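Long-range contacts in amine oxidase (Emericella nidulans, PDB 3PGB), which probably oxidises primary amines to aldehydes with the help of copper and a topaquinone cofactor, as a member of the copper amine oxidase family: residues A587-W591 with E643-V648; N634-H640 with I667-D673; E655-H660 with V672-F677. All blocks are in the same frame, centred on the assembly; numbering follows the deposited sequence.

The three contacts lie in the copper amine oxidase enzyme domain. Contact 1 pairs strand 588-589 with strand 646-650, giving an apolar face and a polar face. Contact 2 joins the loop before strand 646-650 to the loop after it and is partly exposed; one backbone hydrogen bond crosses it, beside a histidine pair within 634-640. Contact 3 folds the later loop on itself and is the buried one, closed by packing between segments and edged by a calcium site. Contacts 2 and 3 share V672 and D673, their centres about 10 Å apart. Contact 1 meets both neighbours through R588 and Q647, which approach H640 and F674.

Contact 1: residues A587-W591 with E643-V648; sequences ARLNW and EYDVQV
V646 is the apolar centre of this antiparallel pairing: its CG1 meets L589 CD1 at 3.4 Å, while its CG2 meets W591 CZ2 at 3.3 Å. With CG1 anti to the backbone N (chi1 167°), the two methyls part, one for each partner. The backbone evidence is the L589–V646 hydrogen-bonded pair, where L589 N reaches V646 O at 3.0 Å and V646 N returns to L589 O. Two residues, D645 and V646, stand opposite the single L589, which makes a classic beta bulge. Past it W591 N donates to D645 OD1 at 2.9 Å; D645 OD1 accepts with its anti lone pair, the one away from OD2.

On the other face, R588 CB sits 3.9 Å from the centroid of the Y644 ring and 6° off its normal, a CH-pi contact. The bend at chi3 brings the guanidinium round to Q647, whose OE1 takes NE at 2.8 Å and NH2 at 3.0 Å, side-on, with the two planes 11° apart. Water 1 links R588 NH1 to E643 OE1, whereas the direct salt bridge is long. H640 holds E643 OE2, H626 holds D645 OD2, and the W641 carbonyl takes Q647 NE2.

Strand 646-650 also pairs with strand 686-698, and L599 of strand 597-603 packs against L589, W591 and V646.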
# COMPACT_ATOMS: atom_id res chain seq x y z
N ALA A 587 -24.36 -9.27 5.85
CA ALA A 587 -22.95 -9.67 5.91
C ALA A 587 -22.20 -9.51 4.58
O ALA A 587 -21.12 -10.06 4.43
CB ALA A 587 -22.85 -11.10 6.40
N ARG A 588 -22.76 -8.76 3.64
CA ARG A 588 -22.09 -8.51 2.37
C ARG A 588 -21.90 -7.00 2.21
O ARG A 588 -22.84 -6.27 1.91
CB ARG A 588 -22.91 -9.06 1.19
CG ARG A 588 -23.13 -10.56 1.25
CD ARG A 588 -23.90 -11.05 0.03
NE ARG A 588 -23.04 -11.21 -1.15
CZ ARG A 588 -23.48 -11.53 -2.36
NH1 ARG A 588 -24.78 -11.74 -2.59
NH2 ARG A 588 -22.62 -11.66 -3.37
N LEU A 589 -20.67 -6.55 2.41
CA LEU A 589 -20.40 -5.13 2.52
C LEU A 589 -19.15 -4.70 1.76
O LEU A 589 -18.37 -5.52 1.26
CB LEU A 589 -20.33 -4.71 4.00
CG LEU A 589 -19.94 -5.75 5.05
CD1 LEU A 589 -18.56 -6.32 4.76
CD2 LEU A 589 -19.97 -5.14 6.44
N ASN A 590 -19.00 -3.38 1.64
CA ASN A 590 -17.87 -2.78 0.97
C ASN A 590 -17.15 -1.82 1.90
O ASN A 590 -17.72 -1.33 2.87
CB ASN A 590 -18.35 -2.06 -0.29
CG ASN A 590 -18.88 -3.03 -1.33
OD1 ASN A 590 -18.27 -4.06 -1.59
ND2 ASN A 590 -20.02 -2.70 -1.94
N TRP A 591 -15.87 -1.58 1.60
CA TRP A 591 -15.07 -0.67 2.41
C TRP A 591 -15.70 0.72 2.32
O TRP A 591 -16.11 1.15 1.24
CB TRP A 591 -13.61 -0.68 1.96
CG TRP A 591 -12.96 -2.03 2.09
CD1 TRP A 591 -12.59 -2.86 1.08
CD2 TRP A 591 -12.61 -2.71 3.31
NE1 TRP A 591 -12.03 -4.01 1.58
CE2 TRP A 591 -12.03 -3.94 2.95
CE3 TRP A 591 -12.73 -2.39 4.67
CZ2 TRP A 591 -11.57 -4.86 3.90
CZ3 TRP A 591 -12.27 -3.30 5.61
CH2 TRP A 591 -11.70 -4.53 5.22
N GLU A 643 -18.91 -9.66 -6.17
CA GLU A 643 -19.81 -8.50 -6.11
C GLU A 643 -19.62 -7.58 -4.90
O GLU A 643 -20.21 -6.50 -4.87
CB GLU A 643 -21.26 -8.98 -6.18
CG GLU A 643 -21.54 -9.81 -7.44
CD GLU A 643 -22.97 -10.31 -7.51
OE1 GLU A 643 -23.77 -10.02 -6.59
OE2 GLU A 643 -23.28 -10.99 -8.51
N TYR A 644 -18.84 -8.01 -3.90
CA TYR A 644 -18.56 -7.19 -2.71
C TYR A 644 -17.10 -7.36 -2.25
O TYR A 644 -16.44 -8.34 -2.59
CB TYR A 644 -19.51 -7.55 -1.55
CG TYR A 644 -20.98 -7.36 -1.86
CD1 TYR A 644 -21.67 -6.23 -1.41
CD2 TYR A 644 -21.69 -8.30 -2.61
CE1 TYR A 644 -23.02 -6.05 -1.70
CE2 TYR A 644 -23.03 -8.13 -2.91
CZ TYR A 644 -23.69 -7.00 -2.45
OH TYR A 644 -25.02 -6.82 -2.75
N ASP A 645 -16.60 -6.40 -1.47
CA ASP A 645 -15.22 -6.43 -0.98
C ASP A 645 -15.05 -7.45 0.14
O ASP A 645 -14.06 -8.16 0.21
CB ASP A 645 -14.78 -5.07 -0.44
CG ASP A 645 -14.95 -3.94 -1.44
OD1 ASP A 645 -15.20 -2.80 -1.00
OD2 ASP A 645 -14.83 -4.20 -2.65
N VAL A 646 -16.02 -7.48 1.05
CA VAL A 646 -15.94 -8.30 2.26
C VAL A 646 -17.27 -8.98 2.46
O VAL A 646 -18.31 -8.34 2.42
CB VAL A 646 -15.57 -7.44 3.50
CG1 VAL A 646 -15.78 -8.21 4.80
CG2 VAL A 646 -14.13 -6.95 3.39
N GLN A 647 -17.23 -10.29 2.66
CA GLN A 647 -18.42 -11.11 2.74
C GLN A 647 -18.22 -12.15 3.83
O GLN A 647 -17.21 -12.85 3.86
CB GLN A 647 -18.70 -11.76 1.37
CG GLN A 647 -19.00 -10.73 0.27
CD GLN A 647 -19.14 -11.33 -1.11
OE1 GLN A 647 -20.25 -11.61 -1.56
NE2 GLN A 647 -18.02 -11.53 -1.80
N VAL A 648 -19.16 -12.23 4.76
CA VAL A 648 -19.03 -13.11 5.90
C VAL A 648 -20.18 -14.12 5.91
O VAL A 648 -21.34 -13.75 5.77
CB VAL A 648 -19.00 -12.33 7.22
CG1 VAL A 648 -18.66 -13.25 8.37
CG2 VAL A 648 -17.99 -11.19 7.14
O HOH W 1 -24.81 -12.29 -5.51
O HOH W 2 -11.32 -6.94 0.42

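Contact 2: residues N634-H640 with I667-D673; sequences NLVHAAH and IHNPPVD
H637 N donates to I667 O at 3.0 Å, tilted 23° from the carbonyl plane, and this bond docks a type II' beta turn, L635 to A638, on the loop 667-673 of the enzyme domain. The turn itself is closed by A638 N to L635 O.

From CB outward, the I667 side chain follows the turn. CB rests 3.3 Å from L635 O. The CG2 branch faces A638 CB. CG1 takes the position between backbone N and carbonyl carbon (chi1 69°) and passes V636 CG2; the two side chains cross at about a right angle. At the end of the chain I667 CD1 touches V636 CG2 at 3.6 Å and also N634 O. V636 has a second partner in H668: its CG1 approaches H668 ND1 at 3.4 Å, and its CG2, 4.3 Å from the centroid of the H668 ring, lies over one face of that ring in a looser CH-pi contact, 25° off the normal.

P670 adds its CG and CD to H637, against the carbonyl oxygen and CB respectively. The polar side is built round two histidines: H637 ND1 and H640 NE2 are hydrogen-bonded, each in the plane of the other ring. D673 lies beside both, its carboxylate moderately tilted from either ring plane, close enough that its charge could polarise them. H640 CD2 comes within 3.3 Å of D673 OD1. At the outer end, water 3 joins H637 NE2 at 3.2 Å to H668 ND1 at 3.0 Å.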
# COMPACT_ATOMS: atom_id res chain seq x y z
N ASN A 634 -21.89 -11.97 -18.87
CA ASN A 634 -20.86 -13.00 -19.05
C ASN A 634 -20.90 -14.08 -17.97
O ASN A 634 -20.75 -15.28 -18.26
CB ASN A 634 -19.46 -12.39 -19.02
CG ASN A 634 -19.17 -11.52 -20.21
OD1 ASN A 634 -19.95 -11.45 -21.17
ND2 ASN A 634 -18.04 -10.83 -20.17
N LEU A 635 -21.09 -13.64 -16.73
CA LEU A 635 -20.94 -14.52 -15.58
C LEU A 635 -22.22 -15.22 -15.19
O LEU A 635 -22.20 -16.39 -14.83
CB LEU A 635 -20.43 -13.71 -14.37
CG LEU A 635 -18.96 -13.31 -14.40
CD1 LEU A 635 -18.61 -12.59 -13.11
CD2 LEU A 635 -18.08 -14.52 -14.59
N VAL A 636 -23.33 -14.49 -15.26
CA VAL A 636 -24.61 -14.98 -14.75
C VAL A 636 -24.42 -15.37 -13.27
O VAL A 636 -24.16 -14.49 -12.45
CB VAL A 636 -25.18 -16.10 -15.65
CG1 VAL A 636 -26.59 -16.49 -15.21
CG2 VAL A 636 -25.19 -15.64 -17.10
N HIS A 637 -24.50 -16.65 -12.92
CA HIS A 637 -24.37 -17.05 -11.51
C HIS A 637 -22.96 -17.57 -11.15
O HIS A 637 -22.76 -18.04 -10.02
CB HIS A 637 -25.42 -18.12 -11.16
CG HIS A 637 -26.83 -17.66 -11.33
ND1 HIS A 637 -27.35 -16.58 -10.65
CD2 HIS A 637 -27.85 -18.15 -12.09
CE1 HIS A 637 -28.62 -16.41 -10.98
NE2 HIS A 637 -28.95 -17.35 -11.85
N ALA A 638 -22.00 -17.45 -12.07
CA ALA A 638 -20.72 -18.15 -11.96
C ALA A 638 -19.68 -17.56 -10.98
O ALA A 638 -18.74 -18.25 -10.60
CB ALA A 638 -20.09 -18.30 -13.35
N ALA A 639 -19.85 -16.30 -10.60
CA ALA A 639 -18.88 -15.62 -9.73
C ALA A 639 -19.56 -14.57 -8.86
O ALA A 639 -19.24 -13.38 -8.94
CB ALA A 639 -17.79 -14.99 -10.57
N HIS A 640 -20.50 -15.00 -8.02
CA HIS A 640 -21.24 -14.06 -7.16
C HIS A 640 -20.39 -13.49 -6.03
O HIS A 640 -20.79 -12.53 -5.37
CB HIS A 640 -22.49 -14.72 -6.59
CG HIS A 640 -23.65 -14.73 -7.53
ND1 HIS A 640 -24.19 -13.58 -8.05
CD2 HIS A 640 -24.40 -15.75 -8.01
CE1 HIS A 640 -25.21 -13.89 -8.83
NE2 HIS A 640 -25.36 -15.20 -8.82
N ILE A 667 -22.99 -21.63 -16.45
CA ILE A 667 -23.10 -20.37 -15.72
C ILE A 667 -24.50 -20.10 -15.17
O ILE A 667 -24.65 -19.32 -14.23
CB ILE A 667 -22.61 -19.17 -16.58
CG1 ILE A 667 -23.57 -18.88 -17.74
CG2 ILE A 667 -21.19 -19.43 -17.11
CD1 ILE A 667 -23.00 -17.91 -18.77
N HIS A 668 -25.51 -20.76 -15.73
CA HIS A 668 -26.88 -20.66 -15.21
C HIS A 668 -27.16 -21.64 -14.06
O HIS A 668 -28.13 -21.46 -13.33
CB HIS A 668 -27.89 -20.85 -16.34
CG HIS A 668 -27.94 -19.70 -17.30
ND1 HIS A 668 -28.63 -18.54 -17.03
CD2 HIS A 668 -27.36 -19.53 -18.51
CE1 HIS A 668 -28.49 -17.70 -18.05
NE2 HIS A 668 -27.73 -18.28 -18.96
N ASN A 669 -26.32 -22.66 -13.92
CA ASN A 669 -26.41 -23.60 -12.80
C ASN A 669 -25.01 -24.15 -12.45
O ASN A 669 -24.70 -25.30 -12.74
CB ASN A 669 -27.40 -24.73 -13.15
CG ASN A 669 -27.64 -25.69 -11.99
OD1 ASN A 669 -28.01 -26.85 -12.20
ND2 ASN A 669 -27.43 -25.23 -10.76
N PRO A 670 -24.16 -23.31 -11.83
CA PRO A 670 -22.80 -23.71 -11.49
C PRO A 670 -22.73 -24.63 -10.27
O PRO A 670 -23.59 -24.53 -9.39
CB PRO A 670 -22.12 -22.38 -11.16
CG PRO A 670 -23.21 -21.51 -10.69
CD PRO A 670 -24.42 -21.90 -11.48
N PRO A 671 -21.72 -25.53 -10.22
CA PRO A 671 -21.51 -26.37 -9.05
C PRO A 671 -21.55 -25.61 -7.73
O PRO A 671 -22.29 -25.99 -6.82
CB PRO A 671 -20.13 -26.97 -9.30
CG PRO A 671 -20.07 -27.11 -10.77
CD PRO A 671 -20.83 -25.93 -11.33
N VAL A 672 -20.77 -24.53 -7.64
CA VAL A 672 -20.81 -23.65 -6.47
C VAL A 672 -21.36 -22.28 -6.88
O VAL A 672 -20.72 -21.54 -7.64
CB VAL A 672 -19.43 -23.49 -5.80
CG1 VAL A 672 -19.55 -22.64 -4.54
CG2 VAL A 672 -18.85 -24.85 -5.46
N ASP A 673 -22.55 -21.99 -6.39
CA ASP A 673 -23.18 -20.69 -6.53
C ASP A 673 -23.03 -20.01 -5.17
O ASP A 673 -23.78 -20.29 -4.23
CB ASP A 673 -24.64 -20.89 -6.92
CG ASP A 673 -25.39 -19.59 -7.10
OD1 ASP A 673 -25.06 -18.60 -6.41
OD2 ASP A 673 -26.34 -19.57 -7.93
O HOH W 3 -30.37 -18.36 -14.54

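Contact 3: residues E655-H660 with V672-F677; sequences EPTSAH and VDFSTF. With CA (calcium ion), chain E.
The E655 carboxylate and the F677 ring are stacked, their planes only 2° apart, with E655 CD 3.7 Å above the ring and over its centre. The opposite face of that ring takes F674 CD1, offset toward the rim, so F677 is held between an acid and a second aromatic. At its edge, near the ring plane, T657 O approaches CZ at 3.4 Å. The two stacked side chains run antiparallel alongside one another, so that the aliphatic part of the glutamate also lies along the ring: E655 CG is 3.7 Å from the ring centroid and 15° off the normal, a CH-pi contact, and CB lies near CZ. An extended chain beyond CG (chi2 167°) makes this long overlap possible.

Much of the rest sets carbon against backbone oxygen, with some carbon–carbon contacts. V672 reaches into the loop 655-660 with both methyls, CG1 toward S658 O at 3.5 Å and CG2 toward A659 O. H660 CB also touches CG2. S658 CB meets F674 CD1 at 3.6 Å, while the serine hydroxyl turns to N537. Within its own segment T657 OG1 donates to A659 O, in the carbonyl plane, which probably helps to hold the bend of 657-659.

The 3-10 segment 674-677 ends in the calcium site: F677 O binds calcium at 2.3 Å, and E584, N679 and E681 complete the protein ligands. E655 does not touch the metal directly; waters 4 and 5, both calcium-bound, donate to its OE2 and OE1. The carboxylate is therefore a second-shell anion that orients two metal waters, and its charge would probably help to balance that of the ion, while the stack on F677 holds it flat.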
# COMPACT_ATOMS: atom_id res chain seq x y z
N GLU A 655 -19.33 -26.14 2.69
CA GLU A 655 -18.97 -24.93 1.94
C GLU A 655 -17.48 -24.65 2.11
O GLU A 655 -17.10 -23.63 2.69
CB GLU A 655 -19.79 -23.72 2.42
CG GLU A 655 -21.28 -23.79 2.10
CD GLU A 655 -22.12 -22.75 2.85
OE1 GLU A 655 -21.56 -21.98 3.67
OE2 GLU A 655 -23.35 -22.71 2.61
N PRO A 656 -16.61 -25.55 1.61
CA PRO A 656 -15.17 -25.35 1.78
C PRO A 656 -14.59 -24.25 0.89
O PRO A 656 -13.66 -23.55 1.29
CB PRO A 656 -14.59 -26.71 1.39
CG PRO A 656 -15.59 -27.28 0.44
CD PRO A 656 -16.92 -26.83 0.94
N THR A 657 -15.17 -24.10 -0.31
CA THR A 657 -14.67 -23.18 -1.33
C THR A 657 -15.78 -22.26 -1.81
O THR A 657 -16.93 -22.65 -1.87
CB THR A 657 -14.13 -23.96 -2.56
OG1 THR A 657 -15.22 -24.64 -3.22
CG2 THR A 657 -13.09 -24.99 -2.16
N SER A 658 -15.42 -21.03 -2.18
CA SER A 658 -16.38 -20.09 -2.75
C SER A 658 -16.62 -20.33 -4.25
O SER A 658 -17.54 -19.75 -4.82
CB SER A 658 -15.91 -18.65 -2.55
OG SER A 658 -14.63 -18.44 -3.12
N ALA A 659 -15.80 -21.17 -4.87
CA ALA A 659 -15.93 -21.45 -6.30
C ALA A 659 -15.74 -22.93 -6.64
O ALA A 659 -15.49 -23.77 -5.77
CB ALA A 659 -14.94 -20.61 -7.08
N HIS A 660 -15.89 -23.23 -7.93
CA HIS A 660 -15.60 -24.52 -8.51
C HIS A 660 -15.01 -24.26 -9.89
O HIS A 660 -15.46 -23.34 -10.58
CB HIS A 660 -16.87 -25.33 -8.64
CG HIS A 660 -16.65 -26.75 -9.06
ND1 HIS A 660 -16.34 -27.11 -10.35
CD2 HIS A 660 -16.70 -27.91 -8.35
CE1 HIS A 660 -16.21 -28.42 -10.43
NE2 HIS A 660 -16.42 -28.93 -9.23
N VAL A 672 -20.77 -24.53 -7.64
CA VAL A 672 -20.81 -23.65 -6.47
C VAL A 672 -21.36 -22.28 -6.88
O VAL A 672 -20.72 -21.54 -7.64
CB VAL A 672 -19.43 -23.49 -5.80
CG1 VAL A 672 -19.55 -22.64 -4.54
CG2 VAL A 672 -18.85 -24.85 -5.46
N ASP A 673 -22.55 -21.99 -6.39
CA ASP A 673 -23.18 -20.69 -6.53
C ASP A 673 -23.03 -20.01 -5.17
O ASP A 673 -23.78 -20.29 -4.23
CB ASP A 673 -24.64 -20.89 -6.92
CG ASP A 673 -25.39 -19.59 -7.10
OD1 ASP A 673 -25.06 -18.60 -6.41
OD2 ASP A 673 -26.34 -19.57 -7.93
N PHE A 674 -22.05 -19.11 -5.08
CA PHE A 674 -21.72 -18.43 -3.83
C PHE A 674 -22.94 -17.73 -3.20
O PHE A 674 -23.06 -17.71 -1.98
CB PHE A 674 -20.57 -17.43 -4.05
CG PHE A 674 -20.01 -16.85 -2.78
CD1 PHE A 674 -19.27 -17.65 -1.91
CD2 PHE A 674 -20.22 -15.52 -2.45
CE1 PHE A 674 -18.75 -17.12 -0.73
CE2 PHE A 674 -19.69 -14.99 -1.27
CZ PHE A 674 -18.97 -15.79 -0.42
N SER A 675 -23.84 -17.20 -4.03
CA SER A 675 -25.07 -16.54 -3.51
C SER A 675 -25.84 -17.37 -2.50
O SER A 675 -26.41 -16.82 -1.56
CB SER A 675 -26.03 -16.18 -4.65
OG SER A 675 -25.62 -14.98 -5.27
N THR A 676 -25.85 -18.69 -2.71
CA THR A 676 -26.66 -19.61 -1.92
C THR A 676 -26.09 -19.84 -0.52
O THR A 676 -26.75 -20.45 0.32
CB THR A 676 -26.82 -20.97 -2.65
OG1 THR A 676 -25.57 -21.66 -2.68
CG2 THR A 676 -27.32 -20.77 -4.09
N PHE A 677 -24.88 -19.36 -0.26
CA PHE A 677 -24.28 -19.40 1.08
C PHE A 677 -25.06 -18.53 2.06
O PHE A 677 -24.98 -18.75 3.27
CB PHE A 677 -22.83 -18.91 1.06
CG PHE A 677 -21.83 -19.89 0.48
CD1 PHE A 677 -22.20 -20.88 -0.43
CD2 PHE A 677 -20.48 -19.77 0.83
CE1 PHE A 677 -21.25 -21.75 -0.96
CE2 PHE A 677 -19.53 -20.64 0.31
CZ PHE A 677 -19.92 -21.64 -0.59
CA CA E . -25.26 -19.74 5.33
O HOH W 4 -25.39 -21.80 4.17
O HOH W 5 -22.92 -20.41 5.27